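Local atomic coordinates of HydG protein (Carboxydothermus hydrogenoformans, PDB entry 4RTB), a protein that acts as an [FeFe]-hydrogenase maturase, a radical SAM lyase that makes carbon monoxide and cyanide and carries a [4Fe-4S] cluster with S-adenosylmethionine. Residues E34-V39 against A65-A70; Q49-L54 against D77-W82; K308-L313 against D334-L339. One frame throughout, in Å; residues are numbered along the deposited sequence.

Contact 1 of 3, residues E34-V39 against A65-A70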
loop_
_atom_site.group_PDB
_atom_site.type_symbol
_atom_site.label_atom_id
_atom_site.label_comp_id
_atom_site.label_asym_id
_atom_site.label_seq_id
_atom_site.Cartn_x
_atom_site.Cartn_y
_atom_site.Cartn_z
ATOM N N GLU A 34 24.976 -4.304 -8.538
ATOM C CA GLU A 34 26.374 -4.083 -8.870
ATOM C C GLU A 34 26.467 -3.435 -10.244
ATOM O O GLU A 34 27.034 -2.346 -10.388
ATOM C CB GLU A 34 27.161 -5.396 -8.838
ATOM N N ILE A 35 25.877 -4.099 -11.237
ATOM C CA ILE A 35 25.950 -3.661 -12.627
ATOM C C ILE A 35 25.563 -2.196 -12.762
ATOM O O ILE A 35 26.357 -1.381 -13.240
ATOM C CB ILE A 35 25.043 -4.507 -13.540
ATOM C CG1 ILE A 35 25.482 -5.972 -13.524
ATOM C CG2 ILE A 35 25.069 -3.967 -14.957
ATOM C CD1 ILE A 35 24.624 -6.873 -14.387
ATOM N N VAL A 36 24.348 -1.878 -12.317
ATOM C CA VAL A 36 23.846 -0.510 -12.301
ATOM C C VAL A 36 24.894 0.481 -11.801
ATOM O O VAL A 36 25.156 1.493 -12.459
ATOM C CB VAL A 36 22.584 -0.388 -11.422
ATOM C CG1 VAL A 36 22.170 1.066 -11.283
ATOM C CG2 VAL A 36 21.444 -1.217 -11.997
ATOM N N ASN A 37 25.522 0.170 -10.668
ATOM C CA ASN A 37 26.493 1.088 -10.084
ATOM C C ASN A 37 27.683 1.342 -11.008
ATOM O O ASN A 37 28.141 2.477 -11.127
ATOM C CB ASN A 37 26.969 0.573 -8.726
ATOM C CG ASN A 37 25.940 0.799 -7.629
ATOM O OD1 ASN A 37 25.766 1.918 -7.145
ATOM N ND2 ASN A 37 25.256 -0.265 -7.231
ATOM N N LYS A 38 28.175 0.302 -11.676
ATOM C CA LYS A 38 29.185 0.516 -12.708
ATOM C C LYS A 38 28.618 1.477 -13.747
ATOM O O LYS A 38 29.195 2.536 -14.029
ATOM C CB LYS A 38 29.607 -0.797 -13.368
ATOM C CG LYS A 38 30.507 -1.680 -12.516
ATOM C CD LYS A 38 31.553 -2.373 -13.378
ATOM C CE LYS A 38 30.918 -3.041 -14.590
ATOM N NZ LYS A 38 31.936 -3.440 -15.603
ATOM N N VAL A 39 27.444 1.129 -14.263
ATOM C CA VAL A 39 26.781 1.947 -15.268
ATOM C C VAL A 39 26.520 3.363 -14.733
ATOM O O VAL A 39 26.297 4.293 -15.510
ATOM C CB VAL A 39 25.462 1.281 -15.732
ATOM C CG1 VAL A 39 24.852 2.029 -16.888
ATOM C CG2 VAL A 39 25.722 -0.161 -16.141
ATOM N N ALA A 65 15.758 0.439 -15.242
ATOM C CA ALA A 65 14.959 1.013 -14.166
ATOM C C ALA A 65 15.878 1.512 -13.058
ATOM O O ALA A 65 15.676 2.598 -12.503
ATOM C CB ALA A 65 13.973 -0.012 -13.622
ATOM N N GLY A 66 16.894 0.708 -12.752
ATOM C CA GLY A 66 17.877 1.062 -11.746
ATOM C C GLY A 66 18.595 2.352 -12.089
ATOM O O GLY A 66 18.740 3.242 -11.248
ATOM N N ILE A 67 19.042 2.447 -13.337
ATOM C CA ILE A 67 19.663 3.663 -13.847
ATOM C C ILE A 67 18.688 4.837 -13.789
ATOM O O ILE A 67 19.063 5.951 -13.421
ATOM C CB ILE A 67 20.149 3.464 -15.293
ATOM C CG1 ILE A 67 21.148 2.307 -15.354
ATOM C CG2 ILE A 67 20.769 4.742 -15.837
ATOM C CD1 ILE A 67 21.282 1.693 -16.727
ATOM N N ALA A 68 17.432 4.572 -14.140
ATOM C CA ALA A 68 16.392 5.597 -14.142
ATOM C C ALA A 68 16.197 6.184 -12.752
ATOM O O ALA A 68 15.929 7.376 -12.601
ATOM C CB ALA A 68 15.082 5.026 -14.662
ATOM N N PHE A 69 16.333 5.343 -11.733
ATOM C CA PHE A 69 16.214 5.822 -10.366
ATOM C C PHE A 69 17.471 6.559 -9.922
ATOM O O PHE A 69 17.397 7.659 -9.374
ATOM C CB PHE A 69 15.935 4.671 -9.404
ATOM C CG PHE A 69 15.853 5.102 -7.974
ATOM C CD1 PHE A 69 16.952 4.994 -7.138
ATOM C CD2 PHE A 69 14.684 5.646 -7.472
ATOM C CE1 PHE A 69 16.881 5.406 -5.824
ATOM C CE2 PHE A 69 14.606 6.059 -6.160
ATOM C CZ PHE A 69 15.706 5.939 -5.334
ATOM N N ALA A 70 18.619 5.934 -10.161
ATOM C CA ALA A 70 19.896 6.414 -9.645
ATOM C C ALA A 70 20.271 7.810 -10.144
ATOM O O ALA A 70 20.856 8.601 -9.403
ATOM C CB ALA A 70 20.999 5.424 -9.997
#
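Val36 and Ile67 mark the nearest backbone approach of two helical segments, their CA atoms 6.1 Å apart. The segment axes come within 9.5 Å of each other and run in the same general sense, but at a crossing angle of -52°, so the two segments meet over a short patch around Val36 and Ile67. No hydrogen bond links them; the side chains that meet are all apolar, and Val36 also rests on main chain. Gly66 lies opposite Val36, where a CB would have pointed toward the helix that carries the valine. Because glycine has none, the valine can settle on bare backbone: with chi1 at 173°, its CG1 is turned away from its own N, and it is this methyl that lies on the Gly66-Ile67 peptide, Val36 CG1 being 3.9 Å from Gly66 C. One turn later Val39 meets the side chain of Ile67 instead of its backbone. Val39 CG1 touches Ile67 CD1 at 3.6 Å and also borders Ile67 CG1, the two side chains crossing at about a right angle. The longer isoleucine suits this place because its first bond does not aim at the other helix, and only the extended CG1-CD1 branch brings a methyl to Val39. Val36 and Val39, whose CB atoms already point toward the partner, need only short side chains. Around the patch, Ile67 also packs on Ile50 of helix 43-56, and Val36 on Leu258 of helix 257-275. Phe69 touches both helix 257-275, at Leu258 and Leu261, and helix 303-316, at Ile309 and Leu312.

Contact 2 of 3, residues Q49-L54 against D77-W82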
loop_
_atom_site.group_PDB
_atom_site.type_symbol
_atom_site.label_atom_id
_atom_site.label_comp_id
_atom_site.label_asym_id
_atom_site.label_seq_id
_atom_site.Cartn_x
_atom_site.Cartn_y
_atom_site.Cartn_z
ATOM N N GLN A 49 19.218 5.977 -24.297
ATOM C CA GLN A 49 18.401 4.911 -24.862
ATOM C C GLN A 49 17.169 4.725 -23.983
ATOM O O GLN A 49 16.050 4.595 -24.495
ATOM C CB GLN A 49 19.204 3.607 -25.020
ATOM C CG GLN A 49 19.488 2.827 -23.746
ATOM C CD GLN A 49 20.641 1.855 -23.899
ATOM O OE1 GLN A 49 21.295 1.809 -24.941
ATOM N NE2 GLN A 49 20.899 1.074 -22.855
ATOM N N ILE A 50 17.362 4.809 -22.666
ATOM C CA ILE A 50 16.252 4.641 -21.741
ATOM C C ILE A 50 15.201 5.692 -22.047
ATOM O O ILE A 50 14.018 5.371 -22.192
ATOM C CB ILE A 50 16.692 4.751 -20.270
ATOM C CG1 ILE A 50 17.715 3.662 -19.938
ATOM C CG2 ILE A 50 15.489 4.640 -19.348
ATOM C CD1 ILE A 50 18.262 3.747 -18.531
ATOM N N ILE A 51 15.648 6.937 -22.200
ATOM C CA ILE A 51 14.740 8.036 -22.499
ATOM C C ILE A 51 13.947 7.730 -23.765
ATOM O O ILE A 51 12.726 7.919 -23.798
ATOM C CB ILE A 51 15.492 9.375 -22.646
ATOM C CG1 ILE A 51 15.777 9.967 -21.263
ATOM C CG2 ILE A 51 14.686 10.358 -23.475
ATOM C CD1 ILE A 51 16.397 11.344 -21.292
ATOM N N GLN A 52 14.627 7.208 -24.784
ATOM C CA GLN A 52 13.947 6.877 -26.029
ATOM C C GLN A 52 12.889 5.813 -25.758
ATOM O O GLN A 52 11.747 5.932 -26.208
ATOM C CB GLN A 52 14.944 6.407 -27.089
ATOM C CG GLN A 52 15.968 7.466 -27.475
ATOM C CD GLN A 52 16.913 6.999 -28.563
ATOM O OE1 GLN A 52 16.494 6.383 -29.543
ATOM N NE2 GLN A 52 18.199 7.283 -28.391
ATOM N N LYS A 53 13.266 4.802 -24.978
ATOM C CA LYS A 53 12.337 3.743 -24.597
ATOM C C LYS A 53 11.117 4.305 -23.877
ATOM O O LYS A 53 10.026 3.741 -23.965
ATOM C CB LYS A 53 13.031 2.706 -23.710
ATOM C CG LYS A 53 13.659 1.549 -24.467
ATOM C CD LYS A 53 14.189 0.499 -23.505
ATOM C CE LYS A 53 14.611 -0.766 -24.229
ATOM N NZ LYS A 53 15.026 -1.832 -23.275
ATOM N N LEU A 54 11.298 5.419 -23.174
ATOM C CA LEU A 54 10.186 6.025 -22.452
ATOM C C LEU A 54 9.313 6.846 -23.393
ATOM O O LEU A 54 8.105 6.958 -23.189
ATOM C CB LEU A 54 10.697 6.893 -21.301
ATOM C CG LEU A 54 11.204 6.122 -20.082
ATOM C CD1 LEU A 54 11.685 7.075 -19.002
ATOM C CD2 LEU A 54 10.119 5.200 -19.544
ATOM N N ASP A 77 13.804 12.716 -15.773
ATOM C CA ASP A 77 12.776 12.795 -14.741
ATOM C C ASP A 77 11.433 13.229 -15.322
ATOM O O ASP A 77 10.393 12.658 -14.985
ATOM C CB ASP A 77 13.212 13.754 -13.629
ATOM C CG ASP A 77 14.493 13.308 -12.949
ATOM O OD1 ASP A 77 15.158 12.392 -13.477
ATOM O OD2 ASP A 77 14.845 13.883 -11.899
ATOM N N GLN A 78 11.460 14.231 -16.198
ATOM C CA GLN A 78 10.239 14.727 -16.828
ATOM C C GLN A 78 9.546 13.667 -17.692
ATOM O O GLN A 78 8.324 13.501 -17.616
ATOM C CB GLN A 78 10.541 15.970 -17.671
ATOM C CG GLN A 78 10.266 17.300 -16.974
ATOM C CD GLN A 78 11.342 17.700 -15.978
ATOM O OE1 GLN A 78 11.731 16.917 -15.112
ATOM N NE2 GLN A 78 11.827 18.932 -16.098
ATOM N N ILE A 79 10.319 12.951 -18.508
ATOM C CA ILE A 79 9.736 11.922 -19.368
ATOM C C ILE A 79 9.283 10.716 -18.536
ATOM O O ILE A 79 8.263 10.085 -18.843
ATOM C CB ILE A 79 10.726 11.468 -20.482
ATOM C CG1 ILE A 79 10.052 10.487 -21.447
ATOM C CG2 ILE A 79 11.984 10.849 -19.894
ATOM C CD1 ILE A 79 8.868 11.061 -22.194
ATOM N N LEU A 80 10.027 10.416 -17.475
ATOM C CA LEU A 80 9.651 9.347 -16.557
ATOM C C LEU A 80 8.295 9.636 -15.928
ATOM O O LEU A 80 7.388 8.800 -15.973
ATOM C CB LEU A 80 10.713 9.173 -15.468
ATOM C CG LEU A 80 10.375 8.299 -14.256
ATOM C CD1 LEU A 80 10.155 6.850 -14.659
ATOM C CD2 LEU A 80 11.471 8.408 -13.205
ATOM N N PHE A 81 8.162 10.828 -15.354
ATOM C CA PHE A 81 6.918 11.230 -14.710
ATOM C C PHE A 81 5.774 11.245 -15.715
ATOM O O PHE A 81 4.670 10.782 -15.421
ATOM C CB PHE A 81 7.068 12.604 -14.051
ATOM C CG PHE A 81 8.034 12.622 -12.899
ATOM C CD1 PHE A 81 8.491 11.438 -12.339
ATOM C CD2 PHE A 81 8.480 13.821 -12.368
ATOM C CE1 PHE A 81 9.375 11.449 -11.279
ATOM C CE2 PHE A 81 9.366 13.839 -11.305
ATOM C CZ PHE A 81 9.814 12.651 -10.760
ATOM N N TRP A 82 6.054 11.775 -16.903
ATOM C CA TRP A 82 5.079 11.813 -17.988
ATOM C C TRP A 82 4.514 10.420 -18.278
ATOM O O TRP A 82 3.289 10.211 -18.271
ATOM C CB TRP A 82 5.728 12.406 -19.240
ATOM C CG TRP A 82 4.785 12.694 -20.359
ATOM C CD1 TRP A 82 3.855 13.690 -20.413
ATOM C CD2 TRP A 82 4.695 11.994 -21.603
ATOM N NE1 TRP A 82 3.184 13.647 -21.609
ATOM C CE2 TRP A 82 3.683 12.613 -22.359
ATOM C CE3 TRP A 82 5.371 10.898 -22.149
ATOM C CZ2 TRP A 82 3.328 12.176 -23.633
ATOM C CZ3 TRP A 82 5.019 10.463 -23.413
ATOM C CH2 TRP A 82 4.008 11.102 -24.142
#
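Ile79 meets both Leu54 and Ile51, and every contact between the two helical segments is apolar. The segment axes are 9.7 Å apart and diverge by only 29°, with the CA atoms nearest at Leu54 and Ile79. The two branches of Ile79 divide the work. CG1, anti to the backbone N (chi1 -175°), lies against Leu54 CB at 3.7 Å. Its CG2 methyl faces Leu54 CD1 at 3.9 Å and also borders Ile51 CG1, a looser contact of 4.1 Å. Isoleucine fits because its two arms touch Leu54 at two points, CB and CD1, and CG2 also reaches Ile51. Leu54, whose CB points toward the other helix, brings CD1 past Ile79 to lie 3.9 Å from Leu80 CA, and the leucine's length allows this reach. Replacing Ile79 with an alanine would remove both branches and is likely to open a gap beside Leu54 CB and to cost Ile51 its contact with this segment, though Glu75 and Leu76 of the same helix still touch it. Polar interactions involve groups that face other parts of the chain: Lys53 forms a salt bridge with Glu64, and Asp77 is hydrogen-bonded to His304, so the charged ends lie off the greasy face. In the fold, helices 43-56 and 74-91 are two of the N-terminal helices that precede the first strand, 95-105. Leu60 of the following loop touches Leu54, Ile50 packs on Glu64 of helix 62-70, and Leu80 turns to helix 303-316, where it meets Ala311 and Leu312.

Contact 3 of 3, residues K308-L313 against D334-L339; sequences KIVALL and DELVEL
Val310 holds CG1 beside its backbone N and roughly anti to its carbonyl carbon, chi1 turned to -31°, while Leu336 has CG in a similar position (chi1 -61°); these torsions bring the valine fork onto the end of the leucine. Leu336 CD2 rests 3.8 Å from Val310 CG1 and is almost as near its CG2, so one methyl touches both arms of the fork. Val310 CG2 also meets Leu339 CB at 3.8 Å, and the valine crosses both leucines at about a right angle. Ala311 suits the closest backbone approach, 5.5 Å between its CA and that of Leu339, because its single methyl takes little space; Ala311 CB still reaches Leu339 CD2 at 4.1 Å. The segment axes lie 9.3 Å apart and are only 22° from parallel. The side chain of Leu336 is about 9 Å from that of Lys288, which binds S-adenosylmethionine, and about 13 Å from the bound ligand. Such packing is typical of consecutive outer helices in an alpha/beta barrel: helix 303-316, strand 321-324 and helix 330-339 follow in turn, and strand 321-324 pairs in parallel with 343-345, consistent with the barrel of biotin synthase-like radical SAM enzymes.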
loop_
_atom_site.group_PDB
_atom_site.type_symbol
_atom_site.label_atom_id
_atom_site.label_comp_id
_atom_site.label_asym_id
_atom_site.label_seq_id
_atom_site.Cartn_x
_atom_site.Cartn_y
_atom_site.Cartn_z
ATOM N N LYS A 308 10.018 9.423 -7.954
ATOM C CA LYS A 308 10.695 8.507 -8.866
ATOM C C LYS A 308 10.398 7.037 -8.561
ATOM O O LYS A 308 10.246 6.233 -9.484
ATOM C CB LYS A 308 12.204 8.736 -8.832
ATOM C CG LYS A 308 12.728 9.594 -9.957
ATOM C CD LYS A 308 14.240 9.596 -9.952
ATOM C CE LYS A 308 14.788 10.169 -11.237
ATOM N NZ LYS A 308 16.273 10.182 -11.216
ATOM N N ILE A 309 10.324 6.681 -7.279
ATOM C CA ILE A 309 10.042 5.294 -6.923
ATOM C C ILE A 309 8.627 4.928 -7.336
ATOM O O ILE A 309 8.421 3.899 -7.972
ATOM C CB ILE A 309 10.188 4.990 -5.413
ATOM C CG1 ILE A 309 11.299 5.811 -4.769
ATOM C CG2 ILE A 309 10.471 3.509 -5.207
ATOM C CD1 ILE A 309 11.420 5.587 -3.277
ATOM N N VAL A 310 7.649 5.761 -6.983
ATOM C CA VAL A 310 6.263 5.421 -7.315
ATOM C C VAL A 310 6.047 5.449 -8.830
ATOM O O VAL A 310 5.208 4.709 -9.362
ATOM C CB VAL A 310 5.239 6.361 -6.618
ATOM C CG1 VAL A 310 5.782 6.849 -5.286
ATOM C CG2 VAL A 310 4.856 7.538 -7.509
ATOM N N ALA A 311 6.823 6.279 -9.524
ATOM C CA ALA A 311 6.727 6.372 -10.975
ATOM C C ALA A 311 7.257 5.100 -11.612
ATOM O O ALA A 311 6.574 4.464 -12.417
ATOM C CB ALA A 311 7.489 7.580 -11.487
ATOM N N LEU A 312 8.481 4.737 -11.243
ATOM C CA LEU A 312 9.117 3.530 -11.751
ATOM C C LEU A 312 8.315 2.278 -11.420
ATOM O O LEU A 312 8.196 1.378 -12.239
ATOM C CB LEU A 312 10.533 3.409 -11.197
ATOM C CG LEU A 312 11.561 4.242 -11.956
ATOM C CD1 LEU A 312 12.817 4.418 -11.133
ATOM C CD2 LEU A 312 11.879 3.577 -13.285
ATOM N N LEU A 313 7.764 2.226 -10.215
ATOM C CA LEU A 313 6.920 1.110 -9.819
ATOM C C LEU A 313 5.654 1.055 -10.665
ATOM O O LEU A 313 5.242 -0.021 -11.102
ATOM C CB LEU A 313 6.566 1.206 -8.337
ATOM C CG LEU A 313 7.557 0.531 -7.388
ATOM C CD1 LEU A 313 7.727 1.357 -6.134
ATOM C CD2 LEU A 313 7.086 -0.872 -7.043
ATOM N N ASP A 334 -1.208 13.936 -3.450
ATOM C CA ASP A 334 -1.988 13.857 -4.679
ATOM C C ASP A 334 -1.112 13.895 -5.936
ATOM O O ASP A 334 -1.543 13.465 -7.009
ATOM C CB ASP A 334 -3.032 14.972 -4.701
ATOM C CG ASP A 334 -4.040 14.834 -3.571
ATOM O OD1 ASP A 334 -4.564 15.861 -3.095
ATOM O OD2 ASP A 334 -4.299 13.689 -3.151
ATOM N N GLU A 335 0.118 14.391 -5.805
ATOM C CA GLU A 335 1.097 14.250 -6.882
ATOM C C GLU A 335 1.438 12.771 -7.056
ATOM O O GLU A 335 1.521 12.266 -8.177
ATOM C CB GLU A 335 2.368 15.060 -6.599
ATOM C CG GLU A 335 2.598 16.224 -7.565
ATOM C CD GLU A 335 4.071 16.553 -7.768
ATOM O OE1 GLU A 335 4.737 16.972 -6.797
ATOM O OE2 GLU A 335 4.562 16.392 -8.907
ATOM N N LEU A 336 1.625 12.080 -5.935
ATOM C CA LEU A 336 1.909 10.652 -5.946
ATOM C C LEU A 336 0.715 9.885 -6.500
ATOM O O LEU A 336 0.886 8.892 -7.210
ATOM C CB LEU A 336 2.264 10.159 -4.541
ATOM C CG LEU A 336 3.507 10.802 -3.919
ATOM C CD1 LEU A 336 3.650 10.411 -2.456
ATOM C CD2 LEU A 336 4.758 10.436 -4.703
ATOM N N VAL A 337 -0.492 10.346 -6.183
ATOM C CA VAL A 337 -1.683 9.747 -6.774
ATOM C C VAL A 337 -1.659 9.948 -8.295
ATOM O O VAL A 337 -1.991 9.030 -9.048
ATOM C CB VAL A 337 -2.986 10.328 -6.175
ATOM C CG1 VAL A 337 -4.202 9.751 -6.878
ATOM C CG2 VAL A 337 -3.054 10.046 -4.679
ATOM N N GLU A 338 -1.245 11.135 -8.738
ATOM C CA GLU A 338 -1.080 11.414 -10.169
ATOM C C GLU A 338 -0.078 10.463 -10.829
ATOM O O GLU A 338 -0.283 10.023 -11.964
ATOM C CB GLU A 338 -0.620 12.864 -10.396
ATOM C CG GLU A 338 -1.731 13.900 -10.565
ATOM C CD GLU A 338 -1.197 15.331 -10.622
ATOM O OE1 GLU A 338 -0.380 15.640 -11.519
ATOM O OE2 GLU A 338 -1.594 16.147 -9.762
ATOM N N LEU A 339 1.000 10.149 -10.114
ATOM C CA LEU A 339 2.125 9.430 -10.711
ATOM C C LEU A 339 2.071 7.901 -10.607
ATOM O O LEU A 339 2.903 7.221 -11.210
ATOM C CB LEU A 339 3.437 9.921 -10.096
ATOM C CG LEU A 339 4.181 11.011 -10.869
ATOM C CD1 LEU A 339 3.492 12.354 -10.716
ATOM C CD2 LEU A 339 5.628 11.093 -10.422
#

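How the contacts relate
Contacts 1 and 2 interleave along the chain, in the order 34-39, 49-54, 65-70, 77-82, so the four N-terminal helices are knitted into one bundle; contact 3 follows much later, in the region related to the biotin and thiamin synthesis associated domain. The centres of contacts 1 and 2 lie about 15 Å apart, those of contacts 2 and 3 about 14 Å, and those of contacts 1 and 3 about 19 Å. Helix 303-316 of contact 3 meets both others: Lys308 hydrogen-bonds to Ala68 O, and Leu80 packs on Lys308; Phe81 also meets Leu339 of helix 330-339. The bundle thereby lies against outer helices of what is probably a radical SAM barrel, with contacts 1 and 2 away from the cofactor sites.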